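Local coordinates for protein CDC25-like phosphatase YCH1 (Saccharomyces cerevisiae, PDB 3FS5) that acts as a protein phosphatase of the Cdc25 type, built on a single rhodanese-like domain, at residues L17-W20 against T26-L29; S99-L104 against L118-G123; S130-G133 against S137-A140. One frame throughout, in Å; residues are numbered along the deposited sequence.

Contact 1 of 3, residues L17-W20 against T26-L29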
# COMPACT_ATOMS: atom_id res chain seq x y z
N LEU A 17 -8.65 5.78 -3.15
CA LEU A 17 -8.47 4.41 -2.66
C LEU A 17 -9.80 3.94 -2.07
O LEU A 17 -10.21 2.80 -2.28
CB LEU A 17 -7.38 4.34 -1.58
CG LEU A 17 -7.25 2.98 -0.88
CD1 LEU A 17 -7.01 1.88 -1.92
CD2 LEU A 17 -6.11 3.03 0.13
N HIS A 18 -10.46 4.82 -1.33
CA HIS A 18 -11.73 4.47 -0.72
C HIS A 18 -12.74 4.07 -1.79
O HIS A 18 -13.51 3.13 -1.60
CB HIS A 18 -12.26 5.66 0.10
CG HIS A 18 -13.63 5.44 0.66
ND1 HIS A 18 -14.77 5.78 -0.03
CD2 HIS A 18 -14.04 4.86 1.81
CE1 HIS A 18 -15.83 5.42 0.68
NE2 HIS A 18 -15.41 4.86 1.80
N ARG A 19 -12.72 4.77 -2.91
CA ARG A 19 -13.63 4.45 -4.00
C ARG A 19 -13.31 3.06 -4.55
O ARG A 19 -14.21 2.26 -4.79
CB ARG A 19 -13.51 5.50 -5.11
CG ARG A 19 -14.53 5.34 -6.23
CD ARG A 19 -14.42 6.45 -7.26
NE ARG A 19 -15.28 6.19 -8.42
CZ ARG A 19 -16.60 6.34 -8.45
NH1 ARG A 19 -17.28 6.07 -9.55
NH2 ARG A 19 -17.24 6.78 -7.37
N TRP A 20 -12.02 2.78 -4.73
CA TRP A 20 -11.59 1.47 -5.22
C TRP A 20 -12.05 0.36 -4.28
O TRP A 20 -12.42 -0.73 -4.71
CB TRP A 20 -10.06 1.39 -5.31
CG TRP A 20 -9.44 2.21 -6.39
CD1 TRP A 20 -10.05 3.12 -7.21
CD2 TRP A 20 -8.05 2.21 -6.77
NE1 TRP A 20 -9.14 3.68 -8.07
CE2 TRP A 20 -7.90 3.14 -7.82
CE3 TRP A 20 -6.92 1.52 -6.32
CZ2 TRP A 20 -6.67 3.39 -8.43
CZ3 TRP A 20 -5.69 1.77 -6.93
CH2 TRP A 20 -5.58 2.70 -7.97
N THR A 26 -10.11 -1.09 -9.36
CA THR A 26 -9.80 0.28 -9.75
C THR A 26 -10.92 0.81 -10.64
O THR A 26 -11.60 0.05 -11.33
CB THR A 26 -8.47 0.38 -10.52
OG1 THR A 26 -8.59 -0.29 -11.77
CG2 THR A 26 -7.34 -0.23 -9.70
N THR A 27 -11.10 2.12 -10.61
CA THR A 27 -12.16 2.77 -11.38
C THR A 27 -11.94 2.75 -12.89
O THR A 27 -12.85 2.42 -13.65
CB THR A 27 -12.32 4.23 -10.92
OG1 THR A 27 -11.08 4.92 -11.09
CG2 THR A 27 -12.71 4.27 -9.45
N THR A 28 -10.73 3.09 -13.32
CA THR A 28 -10.40 3.14 -14.75
C THR A 28 -10.38 1.81 -15.50
O THR A 28 -11.17 1.61 -16.42
CB THR A 28 -9.05 3.85 -14.97
OG1 THR A 28 -9.19 5.25 -14.71
CG2 THR A 28 -8.56 3.66 -16.40
N LEU A 29 -9.47 0.92 -15.12
CA LEU A 29 -9.34 -0.36 -15.81
C LEU A 29 -9.99 -1.56 -15.12
O LEU A 29 -9.89 -2.68 -15.61
CB LEU A 29 -7.86 -0.65 -16.05
CG LEU A 29 -7.08 0.44 -16.79
CD1 LEU A 29 -5.59 0.15 -16.73
CD2 LEU A 29 -7.56 0.52 -18.23

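Contact 2 of 3, residues S99-L104 against L118-G123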
# COMPACT_ATOMS: atom_id res chain seq x y z
N SER A 99 10.26 4.90 -1.06
CA SER A 99 11.45 4.06 -0.97
C SER A 99 11.05 2.58 -0.96
O SER A 99 11.74 1.75 -1.54
CB SER A 99 12.26 4.37 0.30
OG SER A 99 12.78 5.68 0.24
N ALA A 100 9.94 2.26 -0.30
CA ALA A 100 9.49 0.87 -0.27
C ALA A 100 9.07 0.46 -1.68
O ALA A 100 9.37 -0.64 -2.14
CB ALA A 100 8.31 0.70 0.68
N ALA A 101 8.38 1.36 -2.38
CA ALA A 101 7.94 1.09 -3.74
C ALA A 101 9.15 0.86 -4.66
O ALA A 101 9.10 0.01 -5.53
CB ALA A 101 7.10 2.25 -4.26
N MET A 102 10.22 1.63 -4.45
CA MET A 102 11.42 1.47 -5.27
C MET A 102 12.10 0.13 -5.02
O MET A 102 12.70 -0.46 -5.93
CB MET A 102 12.41 2.61 -5.01
CG MET A 102 12.01 3.95 -5.63
SD MET A 102 11.72 3.83 -7.42
CE MET A 102 13.40 3.84 -8.06
N LEU A 103 12.03 -0.35 -3.78
CA LEU A 103 12.63 -1.63 -3.42
C LEU A 103 11.96 -2.75 -4.21
O LEU A 103 12.64 -3.63 -4.73
CB LEU A 103 12.47 -1.91 -1.92
CG LEU A 103 13.42 -1.20 -0.96
CD1 LEU A 103 13.02 -1.53 0.48
CD2 LEU A 103 14.85 -1.64 -1.23
N LEU A 104 10.63 -2.71 -4.29
CA LEU A 104 9.89 -3.72 -5.03
C LEU A 104 10.17 -3.58 -6.52
O LEU A 104 10.41 -4.57 -7.21
CB LEU A 104 8.39 -3.59 -4.78
CG LEU A 104 7.54 -4.58 -5.59
CD1 LEU A 104 7.83 -6.00 -5.11
CD2 LEU A 104 6.07 -4.27 -5.44
N LEU A 118 2.73 0.66 -9.48
CA LEU A 118 3.05 1.00 -8.10
C LEU A 118 2.53 2.36 -7.67
O LEU A 118 2.71 3.36 -8.37
CB LEU A 118 4.57 0.95 -7.90
CG LEU A 118 5.23 -0.38 -8.26
CD1 LEU A 118 6.74 -0.28 -8.04
CD2 LEU A 118 4.64 -1.50 -7.41
N TRP A 119 1.88 2.39 -6.51
CA TRP A 119 1.33 3.62 -5.95
C TRP A 119 1.74 3.84 -4.50
O TRP A 119 2.08 2.90 -3.78
CB TRP A 119 -0.20 3.60 -5.95
CG TRP A 119 -0.86 3.33 -7.26
CD1 TRP A 119 -1.03 2.11 -7.86
CD2 TRP A 119 -1.49 4.29 -8.11
NE1 TRP A 119 -1.73 2.26 -9.04
CE2 TRP A 119 -2.02 3.58 -9.22
CE3 TRP A 119 -1.66 5.68 -8.05
CZ2 TRP A 119 -2.71 4.22 -10.25
CZ3 TRP A 119 -2.35 6.32 -9.08
CH2 TRP A 119 -2.87 5.59 -10.16
N VAL A 120 1.69 5.10 -4.09
CA VAL A 120 1.96 5.49 -2.71
C VAL A 120 0.73 6.30 -2.30
O VAL A 120 0.27 7.17 -3.04
CB VAL A 120 3.20 6.40 -2.58
CG1 VAL A 120 3.31 6.93 -1.15
CG2 VAL A 120 4.46 5.63 -2.95
N LEU A 121 0.19 5.99 -1.13
CA LEU A 121 -0.98 6.70 -0.62
C LEU A 121 -0.54 8.01 0.04
O LEU A 121 0.11 7.99 1.09
CB LEU A 121 -1.72 5.82 0.39
CG LEU A 121 -2.94 6.43 1.10
CD1 LEU A 121 -4.04 6.73 0.07
CD2 LEU A 121 -3.44 5.47 2.16
N ARG A 122 -0.90 9.14 -0.57
CA ARG A 122 -0.52 10.44 -0.01
C ARG A 122 -1.08 10.65 1.38
O ARG A 122 -2.28 10.47 1.61
CB ARG A 122 -1.00 11.58 -0.92
CG ARG A 122 -0.25 11.73 -2.25
CD ARG A 122 -0.57 13.08 -2.90
NE ARG A 122 0.04 13.25 -4.21
CZ ARG A 122 1.35 13.41 -4.43
NH1 ARG A 122 1.80 13.56 -5.67
NH2 ARG A 122 2.21 13.43 -3.42
N GLY A 123 -0.22 11.02 2.32
CA GLY A 123 -0.67 11.28 3.67
C GLY A 123 -0.57 10.14 4.67
O GLY A 123 -0.70 10.37 5.87

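Contact 3 of 3, residues S130-G133 against S137-A140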
# COMPACT_ATOMS: atom_id res chain seq x y z
N SER A 130 -8.14 10.29 9.54
CA SER A 130 -8.81 11.56 9.80
C SER A 130 -10.11 11.63 9.01
O SER A 130 -10.99 12.42 9.32
CB SER A 130 -7.91 12.74 9.43
OG SER A 130 -7.78 12.87 8.02
N VAL A 131 -10.23 10.78 7.99
CA VAL A 131 -11.42 10.77 7.15
C VAL A 131 -12.23 9.49 7.26
O VAL A 131 -13.46 9.54 7.35
CB VAL A 131 -11.04 10.96 5.65
CG1 VAL A 131 -12.30 10.98 4.80
CG2 VAL A 131 -10.25 12.23 5.47
N TYR A 132 -11.55 8.34 7.27
CA TYR A 132 -12.23 7.05 7.33
C TYR A 132 -11.92 6.21 8.56
O TYR A 132 -12.31 5.04 8.63
CB TYR A 132 -11.88 6.23 6.08
CG TYR A 132 -12.14 6.95 4.77
CD1 TYR A 132 -11.09 7.32 3.94
CD2 TYR A 132 -13.44 7.28 4.38
CE1 TYR A 132 -11.32 7.99 2.74
CE2 TYR A 132 -13.68 7.95 3.18
CZ TYR A 132 -12.62 8.30 2.37
OH TYR A 132 -12.86 8.97 1.18
N GLY A 133 -11.24 6.80 9.53
CA GLY A 133 -10.88 6.08 10.74
C GLY A 133 -12.01 5.30 11.40
O GLY A 133 -11.83 4.13 11.75
N SER A 137 -16.08 -0.42 7.53
CA SER A 137 -16.01 -1.13 6.26
C SER A 137 -14.67 -1.00 5.54
O SER A 137 -14.36 -1.80 4.67
CB SER A 137 -17.14 -0.68 5.33
OG SER A 137 -16.98 0.67 4.91
N VAL A 138 -13.87 0.00 5.91
CA VAL A 138 -12.57 0.20 5.26
C VAL A 138 -11.38 0.29 6.22
O VAL A 138 -10.23 0.23 5.80
CB VAL A 138 -12.57 1.47 4.37
CG1 VAL A 138 -13.59 1.31 3.25
CG2 VAL A 138 -12.88 2.70 5.20
N THR A 139 -11.66 0.44 7.51
CA THR A 139 -10.60 0.55 8.52
C THR A 139 -10.76 -0.53 9.58
O THR A 139 -11.85 -0.73 10.11
CB THR A 139 -10.62 1.92 9.21
OG1 THR A 139 -10.44 2.94 8.22
CG2 THR A 139 -9.51 2.03 10.25
N ALA A 140 -9.67 -1.22 9.90
CA ALA A 140 -9.69 -2.29 10.89
C ALA A 140 -8.80 -2.02 12.10
O ALA A 140 -7.75 -1.38 11.98
CB ALA A 140 -9.28 -3.60 10.24

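Contact 1 of 3, residues L17-W20 against T26-L29
The methyl CG2 of Thr26 sits over one face of the Trp20 indole. It lies 3.6 Å from the centroid of the six-membered ring of Trp20 and only 3° off the ring normal, a well-formed CH-pi contact. The two side chains run side by side and point the same way. Thr27 meets the other end of the same indole. Thr27 CG2 is 3.7 Å from Trp20 CD1, and Thr27 N is 3.6 Å from Trp20 NE1 in an oblique approach. The same methyl reaches the next side chain, where Thr27 CG2 lies 3.4 Å from Arg19 NE at the edge of the guanidinium, near its plane. The Arg19 chain is extended from CG to NE and crosses Thr27 at about a right angle.

This is where helix 14-23 of the rhodanese-like domain is met by the loop that leads from it to strand 33-37. No hydrogen bond joins the two segments. The contact rests on the two threonine methyls, one over the indole face and one at the edge of the Arg19 guanidinium. In both threonines CG2 lies anti to the carbonyl carbon, with OG1 between the backbone N and the carbonyl carbon (chi1 66° in Thr26). This hands the methyls to the helix, while Thr26 OG1 hydrogen-bonds the backbone N of Glu31 within the loop. Trp20 is buried. Its ring also meets Trp119 edge-to-face and packs on Asn85 and Ile87 of strand 84-88.

Contact 2 of 3, residues S99-L104 against L118-G123
Helix 96-106 packs here on strand 116-121 of the central parallel sheet, in a buried contact made by aliphatic side chains, one of them also resting on a backbone carbonyl. Leu104 and Leu118 meet through their methyls, CD2 of Leu104 to CD2 of Leu118 at 3.7 Å. Leu104 CG is anti to the backbone N (chi1 177°), which carries the CD2 branch to this meeting. Leu118 CD1 turns to the helix backbone and lies 3.5 Å from the carbonyl O of Ala101. Leu118 thus uses both branches, one on a side chain and one on the main chain. Further along the strand the fit is looser, and Ala101 CB is 4.5 Å from Val120 CG2.

The axes of helix 99-104 and strand 118-121 approach to 8.7 Å and run nearly antiparallel, at 165°. This is the alpha/beta layering of the rhodanese fold. Helix 96-106 lies between strands 84-88 and 116-121 in the chain, and those strands are parallel neighbours in the sheet. The helix is therefore the connection of a beta-alpha-beta unit. Ala101 and Leu104 also touch Phe88 of strand 84-88, so the helix rests on both strands of the unit. Trp119 points away from the helix, to the side of the sheet where Trp20 lies.

No hydrogen bond or charge pair crosses between the two segments. The small side chain of Ala101 probably allows the helix backbone to come near Leu118, and the contact is consistent with van der Waals packing and burial of apolar surface.

Contact 3 of 3, residues S130-G133 against S137-A140
Thr139 OG1 donates a hydrogen bond of 2.8 Å to the carbonyl O of Tyr132. The hydroxyl stands well above the carbonyl plane, 58° out of it, with a C=O...donor angle of 119°. The torsion of Thr139 explains this meeting. OG1 lies anti to the carbonyl carbon of its own residue (chi1 -60°), and CG2 lies opposite the backbone N. The two branches then serve different partners. The hydroxyl takes Tyr132, while Thr139 CG2 rests 3.5 Å from the carbonyl O of Gly133. OG1 is also hydrogen-bonded to NE1 of Trp128. A buried hydroxyl therefore has two partners, both from helix 124-132, which should limit its rotation.

Val138 makes the apolar half of the contact. Val138 CG2 lies between its backbone N and carbonyl carbon and touches Tyr132 CB at 3.8 Å. Its approach to the Tyr132 ring is oblique. Tyr132 CB points toward segment 137-140, but CG is anti to the residue's own carbonyl carbon, beside the backbone N, and the end of the side chain leads away. Val131 CG1 lies 3.5 Å above one face of the Tyr132 ring, over its centre. The ring also stacks with His18 and meets Trp128. Val138 in turn packs on His18, Met21 and Trp128. The tyrosine thus gives its CB and carbonyl to segment 137-140, and its ring packs partly against helix 14-23.

Residues 134-136 link the two segments, and Ser137 OG hydrogen-bonds Asp135 OD2 of this link. The strand that follows pairs antiparallel with strand 47-48, as Ala140 is hydrogen-bonded to His47 through the backbone. The arrangement is a helix-turn-strand connection, in which the chain leaves helix 124-132 of the rhodanese-like fold and enters a small two-stranded antiparallel sheet.

In the fold
From the N terminus, contact 1 comes first and closes the short loop after helix 14-23. Contact 2 follows with a longer loop, from helix 96-106 to strand 116-121. Contact 3 closes the turn between helix 124-132 and strand 139-140. The three lie in series; none nests within or crosses another. Helix 14-23 joins them in space. It touches both other contacts, and on the side of contact 2 its Leu17 packs on Leu121. Contacts 2 and 3 do not touch, their nearest atoms being about 8 Å apart, but strand 116-121 leads directly into helix 124-132.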